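HP0958 (Helicobacter pylori, PDB 3NA7) probably acts in flagellar biogenesis as a chaperone and post-transcriptional regulator, joining a kinked antiparallel coiled-coil hairpin to a zinc-ribbon domain. Local coordinates at residues Ser14-Glu19 with Gln160-Lys165. Numbering follows the deposited sequence.
Sequences SHLDKE and QIIFKK
At the zinc-ribbon end of the kinked antiparallel coiled-coil hairpin, helix 4-22 packs against the last turns of helix 91-171 through L16 and E19 on one side and I162 and K165 on the other. I162 is beta-branched, so its two arms can meet residues about a helical turn apart: CG1 stands beside the backbone N (chi1 -60°), which sends CG2 to L16 and lets CD1 run on to E19. CG2 lies 3.8 Å from L16 CB and reaches the helix backbone, 3.3 Å from L16 O; CD1 meets E19 CB at 3.8 Å. The pairing is antiparallel, 164° between local axes 9.4 Å apart, and follows the up-and-down course of the hairpin, whose long arms are helices 24-85 and 91-171. L16, wholly apolar, suits the buried centre beside I162, and its forked end also spreads over K165: CD1 touches K165 CB at 3.8 Å, and CD2 lies 4.0 Å from K165 CE. The lysine's methylenes thus supply apolar surface, while its bend at chi3 (78°) brings the amine back across the leucine. E19 and K165 suit an exposed border, offering aliphatic carbon inward and charge at their ends; E19 OE2 and K165 NZ stay 4.8 Å apart, so any attraction is probably diffuse. Beside this patch, D17 forms a salt bridge with K166, also of helix 91-171, and a hydrogen bond with Y181 of helix 175-188.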
# COMPACT_ATOMS: atom_id res chain seq x y z
N SER A 14 30.86 -8.00 8.11
CA SER A 14 29.49 -8.45 7.86
C SER A 14 28.54 -7.96 8.94
O SER A 14 27.36 -7.73 8.67
CB SER A 14 29.41 -9.97 7.77
OG SER A 14 29.43 -10.57 9.06
N HIS A 15 29.06 -7.78 10.15
CA HIS A 15 28.25 -7.18 11.21
C HIS A 15 27.96 -5.70 10.99
O HIS A 15 26.87 -5.23 11.34
CB HIS A 15 28.84 -7.45 12.61
CG HIS A 15 28.50 -8.81 13.14
ND1 HIS A 15 29.45 -9.68 13.64
CD2 HIS A 15 27.32 -9.47 13.20
CE1 HIS A 15 28.87 -10.81 13.99
NE2 HIS A 15 27.57 -10.71 13.74
N LEU A 16 28.92 -4.98 10.43
CA LEU A 16 28.70 -3.56 10.09
C LEU A 16 27.74 -3.42 8.91
O LEU A 16 26.95 -2.48 8.87
CB LEU A 16 30.02 -2.85 9.79
CG LEU A 16 31.06 -2.73 10.92
CD1 LEU A 16 32.27 -2.02 10.38
CD2 LEU A 16 30.53 -1.98 12.12
N ASP A 17 27.80 -4.34 7.95
CA ASP A 17 26.81 -4.36 6.88
C ASP A 17 25.39 -4.57 7.42
O ASP A 17 24.47 -3.89 7.00
CB ASP A 17 27.15 -5.40 5.82
CG ASP A 17 28.20 -4.91 4.82
OD1 ASP A 17 28.25 -3.70 4.50
OD2 ASP A 17 29.00 -5.75 4.35
N LYS A 18 25.24 -5.52 8.35
CA LYS A 18 23.95 -5.81 9.00
C LYS A 18 23.45 -4.63 9.79
O LYS A 18 22.24 -4.37 9.80
CB LYS A 18 24.03 -7.03 9.93
CG LYS A 18 24.28 -8.35 9.25
CD LYS A 18 24.37 -9.45 10.30
CE LYS A 18 24.82 -10.77 9.70
NZ LYS A 18 24.69 -11.91 10.66
N GLU A 19 24.36 -3.91 10.45
CA GLU A 19 24.01 -2.68 11.17
C GLU A 19 23.41 -1.66 10.24
O GLU A 19 22.33 -1.14 10.50
CB GLU A 19 25.21 -2.07 11.88
CG GLU A 19 25.58 -2.75 13.19
CD GLU A 19 26.35 -1.83 14.14
OE1 GLU A 19 25.73 -0.96 14.82
OE2 GLU A 19 27.59 -1.99 14.22
N GLN A 160 26.24 6.38 7.96
CA GLN A 160 27.47 6.89 7.39
C GLN A 160 28.69 6.58 8.29
O GLN A 160 29.71 6.07 7.80
CB GLN A 160 27.36 8.38 7.09
CG GLN A 160 26.19 8.71 6.17
CD GLN A 160 26.18 10.14 5.68
OE1 GLN A 160 26.87 10.49 4.71
NE2 GLN A 160 25.38 10.98 6.33
N ILE A 161 28.57 6.87 9.59
CA ILE A 161 29.59 6.49 10.56
C ILE A 161 29.86 4.98 10.48
O ILE A 161 31.01 4.59 10.45
CB ILE A 161 29.22 6.92 12.02
CG1 ILE A 161 29.34 8.44 12.19
CG2 ILE A 161 30.11 6.20 13.07
CD1 ILE A 161 28.33 9.04 13.22
N ILE A 162 28.83 4.15 10.43
CA ILE A 162 29.05 2.70 10.26
C ILE A 162 29.83 2.42 8.95
O ILE A 162 30.84 1.73 8.97
CB ILE A 162 27.75 1.87 10.37
CG1 ILE A 162 27.08 2.06 11.77
CG2 ILE A 162 28.04 0.39 10.18
CD1 ILE A 162 25.57 1.70 11.83
N PHE A 163 29.41 3.02 7.83
CA PHE A 163 30.11 2.83 6.57
C PHE A 163 31.59 3.27 6.63
O PHE A 163 32.47 2.56 6.17
CB PHE A 163 29.38 3.49 5.39
CG PHE A 163 29.92 3.06 4.06
CD1 PHE A 163 29.51 1.84 3.49
CD2 PHE A 163 30.86 3.83 3.40
CE1 PHE A 163 30.04 1.43 2.27
CE2 PHE A 163 31.39 3.43 2.17
CZ PHE A 163 30.98 2.23 1.61
N LYS A 164 31.85 4.44 7.20
CA LYS A 164 33.22 4.92 7.43
C LYS A 164 34.07 3.87 8.18
O LYS A 164 35.23 3.65 7.82
CB LYS A 164 33.18 6.27 8.16
CG LYS A 164 34.50 6.77 8.72
CD LYS A 164 35.31 7.58 7.71
CE LYS A 164 36.57 8.13 8.37
NZ LYS A 164 37.74 7.97 7.45
N LYS A 165 33.48 3.21 9.18
CA LYS A 165 34.14 2.10 9.91
C LYS A 165 34.40 0.92 9.00
O LYS A 165 35.45 0.28 9.10
CB LYS A 165 33.28 1.61 11.10
CG LYS A 165 33.44 2.39 12.42
CD LYS A 165 32.44 1.91 13.51
CE LYS A 165 32.86 0.59 14.19
NZ LYS A 165 31.84 0.09 15.18